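RagA protein (Porphyromonas gingivalis, PDB 6SLN) is an outer-membrane receptor of the TonB-dependent family that probably imports its substrate through a plugged beta-barrel, using energy relayed by TonB. Local coordinates at residues K113-I118 with M957-L962; A121-V126 with R928-K933; G136-V141 with F334-M339; P158-D163 with T167-V172; T174-D179 with Q313-F318. All blocks are in the same frame, centred on the assembly; numbering follows the deposited sequence.

Overall arrangement
All five contacts are buried. Interactions 1, 2, 3 and 5 join the plug to the barrel wall, whereas interaction 4 lies within the plug, between a strand of its sheet and the helix that follows. Interactions 1 and 2 use neighbouring wall strands, 951-964 and 921-937, and their centres are 9 Å apart; interactions 3 and 5 use the neighbouring strands 325-337 and 309-322. Chemistry follows place. Interactions 1 and 3 are mainly carbon packing beside polar groups bonded elsewhere, interactions 2 and 5 are polar, each with a hydrogen bond between side chains, and interaction 4 adds a backbone bond to apolar plug packing.

Interaction 1: K113-I118 with M957-L962; sequences KPVANI and MARNLL
P114 and R959 bring the two backbones closest, CA to CA 7.8 Å, where an irregular loop of the plug passes the inner wall of a TonB-dependent receptor barrel and strand 951-964 turns a corner at R959 and N960. No hydrogen bond crosses between 113-118 and 957-962; side chains do the joining. P114 and M957 reach toward each other tip to tip, the methyl CE of M957 lying 3.5 Å from CD of P114 and touching CG as well. Extended as far as its sulfur, M957 then bends at chi3 (61°), which swings CE onto the proline. Next to this apolar touch, V115 and R959 cross at about a right angle. With CG trans to N (chi1 -178°), the R959 chain runs out from the wall toward the plug before bending near the guanidinium. Two of its nitrogens are engaged elsewhere: NH1 forms a salt bridge with D120 of the plug, and NE is hydrogen-bonded to Q988 of the adjacent wall strand. Both guanidinium faces are covered. N960 ND2 lies over the centre of one; over the other, CG1 of V115 sits toward the rim, 3.8 Å from NH2 of R959.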
# COMPACT_ATOMS: atom_id res chain seq x y z
N LYS A 113 16.81 31.34 -7.41
CA LYS A 113 17.85 30.66 -8.17
C LYS A 113 17.25 29.48 -8.90
O LYS A 113 16.36 28.80 -8.37
CB LYS A 113 19.02 30.21 -7.26
CG LYS A 113 19.81 31.39 -6.65
CD LYS A 113 21.31 31.13 -6.55
CE LYS A 113 22.14 32.34 -7.03
NZ LYS A 113 21.99 33.57 -6.20
N PRO A 114 17.69 29.21 -10.11
CA PRO A 114 16.91 28.32 -10.98
C PRO A 114 17.15 26.84 -10.72
O PRO A 114 16.96 26.03 -11.63
CB PRO A 114 17.38 28.71 -12.38
CG PRO A 114 18.79 29.18 -12.18
CD PRO A 114 18.88 29.76 -10.79
N VAL A 115 17.57 26.47 -9.50
CA VAL A 115 17.57 25.07 -9.11
C VAL A 115 16.96 24.92 -7.73
O VAL A 115 16.98 25.85 -6.91
CB VAL A 115 18.98 24.44 -9.14
CG1 VAL A 115 19.37 24.06 -10.57
CG2 VAL A 115 20.00 25.38 -8.52
N ALA A 116 16.39 23.74 -7.46
CA ALA A 116 15.83 23.45 -6.15
C ALA A 116 16.90 23.20 -5.11
O ALA A 116 16.62 23.29 -3.91
CB ALA A 116 14.92 22.23 -6.22
N ASN A 117 18.11 22.87 -5.54
CA ASN A 117 19.20 22.45 -4.66
C ASN A 117 19.87 23.70 -4.12
O ASN A 117 20.80 24.24 -4.71
CB ASN A 117 20.15 21.54 -5.43
CG ASN A 117 21.43 21.26 -4.69
OD1 ASN A 117 22.48 21.14 -5.30
ND2 ASN A 117 21.35 21.16 -3.37
N ILE A 118 19.39 24.16 -2.95
CA ILE A 118 19.79 25.45 -2.38
C ILE A 118 21.26 25.47 -1.97
O ILE A 118 21.93 26.51 -2.08
CB ILE A 118 18.89 25.79 -1.18
CG1 ILE A 118 19.35 27.07 -0.48
CG2 ILE A 118 18.88 24.65 -0.20
CD1 ILE A 118 19.04 28.35 -1.24
N MET A 957 19.97 36.67 -15.82
CA MET A 957 20.77 35.82 -14.95
C MET A 957 21.27 34.58 -15.68
O MET A 957 20.56 34.01 -16.51
CB MET A 957 19.97 35.42 -13.71
CG MET A 957 20.85 34.93 -12.60
SD MET A 957 19.97 33.82 -11.57
CE MET A 957 19.61 32.57 -12.78
N ALA A 958 22.49 34.17 -15.35
CA ALA A 958 23.06 32.91 -15.81
C ALA A 958 23.63 32.13 -14.62
O ALA A 958 24.22 32.72 -13.71
CB ALA A 958 24.16 33.15 -16.85
N ARG A 959 23.45 30.81 -14.62
CA ARG A 959 24.06 29.93 -13.63
C ARG A 959 24.98 28.96 -14.34
O ARG A 959 24.59 28.36 -15.35
CB ARG A 959 23.03 29.15 -12.80
CG ARG A 959 23.69 28.25 -11.71
CD ARG A 959 22.69 27.38 -10.90
NE ARG A 959 22.61 26.03 -11.46
CZ ARG A 959 23.15 24.96 -10.91
NH1 ARG A 959 23.78 25.09 -9.76
NH2 ARG A 959 23.05 23.76 -11.50
N ASN A 960 26.20 28.79 -13.80
CA ASN A 960 27.24 27.95 -14.39
C ASN A 960 27.55 28.36 -15.84
O ASN A 960 27.78 27.52 -16.71
CB ASN A 960 26.87 26.47 -14.33
CG ASN A 960 26.93 25.91 -12.92
OD1 ASN A 960 27.53 26.51 -12.02
ND2 ASN A 960 26.31 24.75 -12.72
N LEU A 961 27.56 29.67 -16.08
CA LEU A 961 27.84 30.21 -17.41
C LEU A 961 29.15 29.69 -17.99
O LEU A 961 29.24 29.42 -19.19
CB LEU A 961 27.85 31.73 -17.35
CG LEU A 961 28.03 32.53 -18.63
CD1 LEU A 961 27.00 32.10 -19.67
CD2 LEU A 961 27.89 34.00 -18.32
N LEU A 962 30.19 29.57 -17.15
CA LEU A 962 31.49 29.09 -17.61
C LEU A 962 32.11 28.15 -16.59
O LEU A 962 32.05 28.40 -15.38
CB LEU A 962 32.50 30.22 -17.86
CG LEU A 962 32.14 31.47 -18.67
CD1 LEU A 962 33.01 32.63 -18.23
CD2 LEU A 962 32.25 31.23 -20.18

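Interaction 2: A121-V126 with R928-K933; sequences ALQGQV and RLKNLK
Q123 and K930 alone carry this contact, which ties a plug loop to strand 921-937 of the barrel wall at a classic beta bulge, where K930 and N931 both face D862 of the next strand. The tight part is small and polar. K930 NZ donates to Q123 OE1 at 2.7 Å, approaching at a C=O...N angle of 146° and tilted 29° from the carbonyl plane. The two side chains cross at about a right angle: Q123 is extended beyond CG, while K930 folds at chi2, chi3 and chi4, so that its ammonium curls back beside the amide and its CD packs 3.8 Å from CB of Q123. Buried charge is shared further, since NZ also bonds OD1 of N960 and makes a long, weak ion pair with D120. Away from this pair the segments part. R928 comes no nearer than 5.0 Å to 121-126 and turns its guanidinium to salt bridges with D971 and E973. The end of Q125 stays 6.2 Å from 928-933 and packs on D862 instead. The Q123 amide has both ends engaged: OE1 takes the lysine, and NE2 donates to the backbone O of V131 on plug strand 129-132.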
# COMPACT_ATOMS: atom_id res chain seq x y z
N ALA A 121 23.98 27.02 -4.09
CA ALA A 121 24.18 28.47 -4.10
C ALA A 121 25.22 28.94 -3.09
O ALA A 121 25.56 30.12 -3.09
CB ALA A 121 22.85 29.18 -3.83
N LEU A 122 25.73 28.05 -2.23
CA LEU A 122 26.76 28.40 -1.27
C LEU A 122 28.12 27.87 -1.66
O LEU A 122 29.10 28.15 -0.96
CB LEU A 122 26.35 27.95 0.14
CG LEU A 122 25.27 28.95 0.59
CD1 LEU A 122 23.88 28.34 0.56
CD2 LEU A 122 25.59 29.64 1.94
N GLN A 123 28.21 27.11 -2.75
CA GLN A 123 29.51 26.76 -3.29
C GLN A 123 30.32 28.01 -3.56
O GLN A 123 29.89 28.89 -4.32
CB GLN A 123 29.34 25.96 -4.57
CG GLN A 123 30.55 25.14 -4.89
CD GLN A 123 30.49 24.55 -6.27
OE1 GLN A 123 30.15 25.24 -7.23
NE2 GLN A 123 30.80 23.26 -6.38
N GLY A 124 31.48 28.10 -2.92
CA GLY A 124 32.35 29.25 -3.06
C GLY A 124 32.04 30.43 -2.18
O GLY A 124 32.73 31.45 -2.29
N GLN A 125 31.05 30.33 -1.28
CA GLN A 125 30.59 31.49 -0.53
C GLN A 125 31.07 31.53 0.92
O GLN A 125 31.11 32.61 1.52
CB GLN A 125 29.05 31.55 -0.55
CG GLN A 125 28.45 31.73 -1.94
CD GLN A 125 28.93 33.00 -2.61
OE1 GLN A 125 28.83 34.09 -2.05
NE2 GLN A 125 29.46 32.86 -3.82
N VAL A 126 31.43 30.39 1.50
CA VAL A 126 31.83 30.35 2.90
C VAL A 126 33.15 29.61 3.03
O VAL A 126 33.27 28.45 2.62
CB VAL A 126 30.75 29.70 3.78
CG1 VAL A 126 31.22 29.64 5.22
CG2 VAL A 126 29.45 30.47 3.67
N ARG A 928 34.26 27.66 -11.53
CA ARG A 928 32.94 27.81 -12.11
C ARG A 928 32.41 29.21 -11.83
O ARG A 928 32.35 29.63 -10.66
CB ARG A 928 31.97 26.76 -11.58
CG ARG A 928 30.88 26.40 -12.57
CD ARG A 928 30.43 24.97 -12.33
NE ARG A 928 30.86 24.09 -13.40
CZ ARG A 928 30.77 22.76 -13.37
NH1 ARG A 928 30.27 22.15 -12.31
NH2 ARG A 928 31.18 22.05 -14.42
N LEU A 929 32.07 29.93 -12.88
CA LEU A 929 31.26 31.14 -12.73
C LEU A 929 29.88 30.66 -12.34
O LEU A 929 29.10 30.23 -13.19
CB LEU A 929 31.24 31.94 -14.03
CG LEU A 929 30.40 33.21 -14.01
CD1 LEU A 929 30.70 34.04 -12.78
CD2 LEU A 929 30.64 34.03 -15.28
N LYS A 930 29.58 30.68 -11.04
CA LYS A 930 28.32 30.09 -10.57
C LYS A 930 27.14 30.99 -10.87
O LYS A 930 26.07 30.51 -11.26
CB LYS A 930 28.40 29.81 -9.08
CG LYS A 930 29.20 28.59 -8.74
CD LYS A 930 28.40 27.66 -7.87
CE LYS A 930 27.55 26.70 -8.69
NZ LYS A 930 28.35 25.57 -9.22
N ASN A 931 27.31 32.29 -10.72
CA ASN A 931 26.20 33.21 -10.86
C ASN A 931 26.69 34.48 -11.53
O ASN A 931 27.72 35.04 -11.13
CB ASN A 931 25.59 33.52 -9.48
CG ASN A 931 24.44 34.49 -9.54
OD1 ASN A 931 23.30 34.09 -9.75
ND2 ASN A 931 24.73 35.77 -9.34
N LEU A 932 25.99 34.91 -12.57
CA LEU A 932 26.18 36.21 -13.17
C LEU A 932 24.81 36.83 -13.33
O LEU A 932 23.88 36.18 -13.82
CB LEU A 932 26.92 36.10 -14.51
CG LEU A 932 27.41 37.40 -15.16
CD1 LEU A 932 28.52 38.07 -14.36
CD2 LEU A 932 27.87 37.10 -16.57
N LYS A 933 24.65 38.07 -12.88
CA LYS A 933 23.33 38.69 -12.89
C LYS A 933 23.46 40.17 -13.20
O LYS A 933 24.15 40.90 -12.48
CB LYS A 933 22.60 38.46 -11.57
CG LYS A 933 21.24 39.13 -11.49
CD LYS A 933 20.68 39.11 -10.08
CE LYS A 933 19.76 37.93 -9.85
NZ LYS A 933 18.74 38.18 -8.78

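Interaction 3: G136-V141 with F334-M339; sequences GDPTAV and FDQEGM
Q336 points its amide at P138 by way of an extended chain, CG opposite the backbone N (chi1 180°) and CD continuing the line (chi2 -163°). P138 meets it from a bend in 136-141: it is the second residue of a type I beta turn from D137 to A140, closed by A140 N donating to D137 O. The ring is wedged between two parts of 334-339. Its CB lies 3.6 Å from both CD and NE2 of Q336, against the amide group as a whole and not one end of it, while its CG rests 3.4 Å from CA of G338, just past the end of the strand. This is a plug loop leaning on strand 325-337 of the barrel wall in a TonB-dependent receptor. The polar ends of the Q336 amide have partners of their own. OE1 accepts from the backbone N of A116, also of the plug, and lies in the plane of the F334 ring at its edge; NE2 makes a weak bond of 3.0 Å to a water that donates to G136 O at 2.6 Å, a bridge back to the plug. Within the loop an Asx turn stiffens the bend. D137 OD1 accepts from T139 N at 2.8 Å, nearly along its C-O axis, and also from T139 OG1, which comes at it from 38° above the carboxylate plane. The other oxygen, D137 OD2, takes the backbone N of A379, and T139 OG1 is further hydrogen-bonded to OG of S378.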
# COMPACT_ATOMS: atom_id res chain seq x y z
N GLY A 136 23.41 16.78 -12.27
CA GLY A 136 22.58 17.89 -12.67
C GLY A 136 21.12 17.59 -12.64
O GLY A 136 20.29 18.43 -12.99
N ASP A 137 20.79 16.37 -12.25
CA ASP A 137 19.41 15.97 -12.05
C ASP A 137 18.70 16.97 -11.13
O ASP A 137 19.21 17.29 -10.05
CB ASP A 137 19.41 14.57 -11.44
CG ASP A 137 18.04 14.00 -11.29
OD1 ASP A 137 17.21 14.63 -10.57
OD2 ASP A 137 17.81 12.90 -11.85
N PRO A 138 17.53 17.49 -11.53
CA PRO A 138 16.88 18.54 -10.72
C PRO A 138 16.59 18.12 -9.30
O PRO A 138 16.46 18.99 -8.43
CB PRO A 138 15.58 18.84 -11.48
CG PRO A 138 15.76 18.24 -12.81
CD PRO A 138 16.70 17.09 -12.67
N THR A 139 16.49 16.82 -9.02
CA THR A 139 16.27 16.35 -7.66
C THR A 139 17.57 15.96 -6.97
O THR A 139 17.54 15.24 -5.97
CB THR A 139 15.32 15.15 -7.64
OG1 THR A 139 15.89 14.07 -8.38
CG2 THR A 139 13.99 15.53 -8.25
N ALA A 140 18.71 16.41 -7.49
CA ALA A 140 19.97 16.10 -6.84
C ALA A 140 20.22 17.05 -5.68
O ALA A 140 19.96 18.26 -5.78
CB ALA A 140 21.12 16.16 -7.84
N VAL A 141 20.73 16.50 -4.59
CA VAL A 141 21.06 17.25 -3.38
C VAL A 141 22.58 17.39 -3.29
O VAL A 141 23.32 16.42 -3.50
CB VAL A 141 20.50 16.54 -2.14
CG1 VAL A 141 20.41 17.49 -1.03
CG2 VAL A 141 19.15 15.98 -2.46
N PHE A 334 7.39 26.68 -8.26
CA PHE A 334 8.72 26.43 -8.81
C PHE A 334 8.66 25.15 -9.62
O PHE A 334 8.15 24.14 -9.14
CB PHE A 334 9.77 26.33 -7.71
CG PHE A 334 11.15 25.99 -8.20
CD1 PHE A 334 11.54 24.66 -8.36
CD2 PHE A 334 12.08 26.99 -8.46
CE1 PHE A 334 12.80 24.35 -8.80
CE2 PHE A 334 13.35 26.68 -8.91
CZ PHE A 334 13.71 25.36 -9.08
N ASP A 335 9.18 25.20 -10.85
CA ASP A 335 9.30 24.01 -11.67
C ASP A 335 10.64 24.06 -12.37
O ASP A 335 10.94 25.03 -13.06
CB ASP A 335 8.16 23.91 -12.68
CG ASP A 335 8.10 22.55 -13.34
OD1 ASP A 335 9.03 21.75 -13.12
OD2 ASP A 335 7.12 22.28 -14.07
N GLN A 336 11.44 23.02 -12.18
CA GLN A 336 12.72 22.88 -12.86
C GLN A 336 12.70 21.57 -13.63
O GLN A 336 12.69 20.49 -13.03
CB GLN A 336 13.88 22.91 -11.87
CG GLN A 336 15.25 22.77 -12.52
CD GLN A 336 16.31 22.41 -11.52
OE1 GLN A 336 16.12 22.55 -10.31
NE2 GLN A 336 17.44 21.92 -12.00
N GLU A 337 12.68 21.66 -14.96
CA GLU A 337 12.64 20.47 -15.80
C GLU A 337 14.04 19.91 -16.01
O GLU A 337 15.01 20.67 -16.14
CB GLU A 337 11.99 20.78 -17.14
CG GLU A 337 10.47 20.69 -17.14
CD GLU A 337 9.97 19.49 -16.33
OE1 GLU A 337 9.01 19.67 -15.54
OE2 GLU A 337 10.54 18.37 -16.48
N GLY A 338 14.13 18.59 -16.03
CA GLY A 338 15.43 17.95 -16.23
C GLY A 338 15.87 18.06 -17.68
O GLY A 338 15.07 17.90 -18.61
N MET A 339 17.15 18.33 -17.88
CA MET A 339 17.61 18.49 -19.25
C MET A 339 17.92 17.17 -19.94
O MET A 339 17.86 17.10 -21.17
CB MET A 339 18.83 19.40 -19.31
CG MET A 339 19.90 19.05 -18.35
SD MET A 339 21.37 19.86 -18.93
CE MET A 339 22.09 18.52 -19.85
O HOH W 1 20.24 20.81 -12.04

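Interaction 4: P158-D163 with T167-V172; sequences PLYIVD and TSLDVV
Y160 and T167 share the one direct hydrogen bond between the segments: T167 N donates to Y160 O at 2.9 Å, almost straight at 167°. A water adds a lesser link, donating to T167 O and accepting weakly from Y160 N. Aromatic contact comes from L169, whose CG sits over one face of the Y160 ring, 3.8 Å from the centroid, in a CH-pi interaction. Its CD1 extends toward the hydroxyl end of the ring, and its CD2 lies over the same face, toward CD1 and CE1 of the tyrosine. These pieces are a beta-hairpin of the plug domain running into a helix: strand 159-162 pairs antiparallel with strand 165-166, and helix 169-173 folds back over them. S168 is the N-cap of that helix, its OG accepting from V171 N at 2.8 Å. Apolar packing gathers round V162. Its CG1 is antiperiplanar to the backbone N (chi1 -172°), which leaves CG2 beside that N, facing T167 and the helix, 3.8 Å from CB of T167 and 4.1 Å from CG2 of V172. OG1 of T167 also touches this methyl but bonds M165 O. On the barrel side, T167 and V171 both pack against D465 of strand 456-475.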
# COMPACT_ATOMS: atom_id res chain seq x y z
N PRO A 158 26.80 18.41 7.50
CA PRO A 158 26.45 19.25 8.64
C PRO A 158 25.02 18.99 9.06
O PRO A 158 24.19 18.51 8.28
CB PRO A 158 26.61 20.68 8.11
CG PRO A 158 27.01 20.57 6.71
CD PRO A 158 26.78 19.17 6.25
N LEU A 159 24.73 19.30 10.31
CA LEU A 159 23.35 19.35 10.76
C LEU A 159 22.68 20.58 10.15
O LEU A 159 23.27 21.67 10.11
CB LEU A 159 23.31 19.41 12.29
CG LEU A 159 22.07 18.98 13.07
CD1 LEU A 159 21.68 17.54 12.76
CD2 LEU A 159 22.37 19.18 14.55
N TYR A 160 21.46 20.41 9.65
CA TYR A 160 20.74 21.49 8.98
C TYR A 160 19.56 21.92 9.84
O TYR A 160 18.74 21.09 10.25
CB TYR A 160 20.23 21.08 7.60
CG TYR A 160 21.29 20.85 6.57
CD1 TYR A 160 21.93 21.91 5.95
CD2 TYR A 160 21.64 19.57 6.21
CE1 TYR A 160 22.91 21.70 4.99
CE2 TYR A 160 22.61 19.34 5.25
CZ TYR A 160 23.24 20.40 4.64
OH TYR A 160 24.21 20.15 3.70
N ILE A 161 19.45 23.23 10.07
CA ILE A 161 18.56 23.78 11.08
C ILE A 161 17.84 25.01 10.51
O ILE A 161 18.49 26.01 10.16
CB ILE A 161 19.35 24.14 12.35
CG1 ILE A 161 20.04 22.87 12.85
CG2 ILE A 161 18.44 24.70 13.42
CD1 ILE A 161 20.83 23.04 14.09
N VAL A 162 16.51 24.93 10.40
CA VAL A 162 15.66 26.03 9.93
C VAL A 162 14.91 26.59 11.12
O VAL A 162 14.07 25.90 11.72
CB VAL A 162 14.68 25.57 8.84
CG1 VAL A 162 13.96 26.76 8.23
CG2 VAL A 162 15.39 24.75 7.77
N ASP A 163 15.21 27.84 11.48
CA ASP A 163 14.53 28.55 12.56
C ASP A 163 14.42 27.72 13.83
O ASP A 163 13.51 27.91 14.63
CB ASP A 163 13.15 29.01 12.11
CG ASP A 163 13.21 30.22 11.21
OD1 ASP A 163 13.91 31.20 11.55
OD2 ASP A 163 12.56 30.18 10.16
N THR A 167 16.07 19.95 10.13
CA THR A 167 15.31 19.70 8.91
C THR A 167 16.15 18.88 7.94
O THR A 167 17.35 19.14 7.78
CB THR A 167 14.91 21.02 8.26
OG1 THR A 167 14.13 21.79 9.18
CG2 THR A 167 14.11 20.76 7.00
N SER A 168 15.53 17.89 7.31
CA SER A 168 16.19 17.18 6.22
C SER A 168 16.45 18.13 5.06
O SER A 168 15.75 19.13 4.89
CB SER A 168 15.34 16.01 5.73
OG SER A 168 14.51 16.40 4.65
N LEU A 169 17.45 17.81 4.25
CA LEU A 169 17.71 18.66 3.09
C LEU A 169 16.59 18.54 2.07
O LEU A 169 16.27 19.51 1.38
CB LEU A 169 19.07 18.35 2.45
CG LEU A 169 20.16 19.41 2.70
CD1 LEU A 169 21.30 19.37 1.67
CD2 LEU A 169 19.59 20.83 2.79
N ASP A 170 15.97 17.36 1.95
CA ASP A 170 14.82 17.22 1.07
C ASP A 170 13.69 18.15 1.51
O ASP A 170 13.05 18.82 0.68
CB ASP A 170 14.33 15.77 1.02
CG ASP A 170 15.38 14.82 0.46
OD1 ASP A 170 16.05 15.18 -0.53
OD2 ASP A 170 15.52 13.71 1.02
N VAL A 171 13.42 18.20 2.82
CA VAL A 171 12.37 19.09 3.31
C VAL A 171 12.80 20.54 3.10
O VAL A 171 11.96 21.43 2.91
CB VAL A 171 12.05 18.74 4.78
CG1 VAL A 171 11.15 19.79 5.43
CG2 VAL A 171 11.39 17.36 4.91
N VAL A 172 14.11 20.80 3.10
CA VAL A 172 14.59 22.15 2.82
C VAL A 172 14.31 22.52 1.37
O VAL A 172 13.94 23.67 1.08
CB VAL A 172 16.09 22.27 3.15
CG1 VAL A 172 16.64 23.58 2.59
CG2 VAL A 172 16.31 22.23 4.64
O HOH W 2 19.46 17.69 9.06

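Interaction 5: T174-D179 with Q313-F318; sequences TMNPND and QGDISF
N176 ND2 donates to OD1 of D315 at 3.0 Å. The carboxylate oxygen lies in the plane of the N176 amide, but the donor reaches its syn side from 31° out of the carboxylate plane, and the two flat groups are turned 36° against each other. A fully extended first torsion (chi1 -178°) lets N176 face the strand, sending the amide straight out of the loop. The other end of that amide works within the loop: N178 N donates to OD1 of N176 at 3.2 Å, an Asx turn leading into the 3-10 segment 177-179, where D179 N also bonds N176 O. In fold terms, the plug loop between helix 169-173 and strand 180-186 is fastened to barrel strand 309-322, whose F318 packs against I359 of the second subunit, another copy of the protein. D315 has a crowded acidic setting. Its OD2 accepts from ND2 of N222 on the adjacent wall strand but also lies close to the carboxylate of E112, and OD1 of D179 is 5.5 Å from OD1 of D315; such neighbours could raise the proton affinity of the group. D179 OD1 itself is bonded to the hydroxyls of Y328 and S330 on strand 325-337.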
# COMPACT_ATOMS: atom_id res chain seq x y z
N THR A 174 11.72 21.60 -0.25
CA THR A 174 10.29 21.91 -0.36
C THR A 174 9.96 23.30 0.16
O THR A 174 8.78 23.66 0.20
CB THR A 174 9.43 20.87 0.39
OG1 THR A 174 9.58 21.01 1.81
CG2 THR A 174 9.79 19.43 -0.04
N MET A 175 10.96 24.08 0.56
CA MET A 175 10.75 25.42 1.09
C MET A 175 11.15 26.47 0.06
O MET A 175 12.05 26.26 -0.75
CB MET A 175 11.58 25.65 2.37
CG MET A 175 11.35 24.66 3.52
SD MET A 175 11.90 25.44 5.05
CE MET A 175 11.26 24.32 6.29
N ASN A 176 10.46 27.60 0.10
CA ASN A 176 10.75 28.72 -0.78
C ASN A 176 11.95 29.49 -0.23
O ASN A 176 11.83 30.17 0.80
CB ASN A 176 9.50 29.60 -0.93
CG ASN A 176 9.69 30.77 -1.88
OD1 ASN A 176 10.76 31.00 -2.45
ND2 ASN A 176 8.62 31.55 -2.04
N PRO A 177 13.11 29.45 -0.90
CA PRO A 177 14.31 30.07 -0.34
C PRO A 177 14.26 31.58 -0.31
O PRO A 177 15.12 32.20 0.33
CB PRO A 177 15.43 29.59 -1.26
CG PRO A 177 14.77 28.62 -2.23
CD PRO A 177 13.34 28.97 -2.27
N ASN A 178 13.30 32.20 -0.99
CA ASN A 178 13.11 33.64 -0.87
C ASN A 178 12.62 34.03 0.51
O ASN A 178 12.70 35.21 0.86
CB ASN A 178 12.13 34.13 -1.90
CG ASN A 178 12.81 34.74 -3.06
OD1 ASN A 178 12.57 34.36 -4.19
ND2 ASN A 178 13.69 35.70 -2.80
N ASP A 179 12.07 33.07 1.26
CA ASP A 179 11.68 33.29 2.65
C ASP A 179 12.86 33.28 3.60
O ASP A 179 12.68 33.56 4.79
CB ASP A 179 10.66 32.24 3.07
CG ASP A 179 9.46 32.21 2.16
OD1 ASP A 179 9.17 33.26 1.56
OD2 ASP A 179 8.82 31.14 2.05
N GLN A 313 9.40 30.00 -12.06
CA GLN A 313 9.02 30.15 -10.67
C GLN A 313 8.35 31.50 -10.42
O GLN A 313 8.77 32.53 -10.97
CB GLN A 313 10.22 29.96 -9.73
CG GLN A 313 11.21 31.14 -9.62
CD GLN A 313 12.47 30.78 -8.83
OE1 GLN A 313 12.60 31.11 -7.64
NE2 GLN A 313 13.42 30.11 -9.48
N GLY A 314 7.31 31.48 -9.58
CA GLY A 314 6.62 32.67 -9.15
C GLY A 314 6.60 32.76 -7.63
O GLY A 314 7.11 31.89 -6.92
N ASP A 315 5.95 33.82 -7.14
CA ASP A 315 6.25 34.29 -5.80
C ASP A 315 5.41 35.48 -5.36
O ASP A 315 5.33 36.47 -6.11
CB ASP A 315 7.71 34.71 -5.77
CG ASP A 315 8.39 34.26 -4.58
OD1 ASP A 315 7.66 33.85 -3.66
OD2 ASP A 315 9.63 34.29 -4.56
N ILE A 316 4.82 35.44 -4.17
CA ILE A 316 4.23 36.67 -3.63
C ILE A 316 4.38 36.63 -2.12
O ILE A 316 4.17 35.59 -1.49
CB ILE A 316 2.77 36.90 -4.10
CG1 ILE A 316 2.29 38.31 -3.74
CG2 ILE A 316 1.78 35.89 -3.57
CD1 ILE A 316 1.53 38.97 -4.86
N SER A 317 4.80 37.76 -1.54
CA SER A 317 5.11 37.90 -0.12
C SER A 317 4.23 38.98 0.50
O SER A 317 3.94 40.00 -0.14
CB SER A 317 6.57 38.29 0.13
OG SER A 317 7.48 37.40 -0.47
N PHE A 318 3.87 38.76 1.75
CA PHE A 318 3.22 39.77 2.57
C PHE A 318 3.97 39.83 3.89
O PHE A 318 4.33 38.79 4.45
CB PHE A 318 1.74 39.43 2.76
CG PHE A 318 1.01 39.25 1.46
CD1 PHE A 318 0.54 40.35 0.76
CD2 PHE A 318 0.85 37.99 0.90
CE1 PHE A 318 -0.11 40.19 -0.45
CE2 PHE A 318 0.20 37.83 -0.31
CZ PHE A 318 -0.27 38.93 -0.99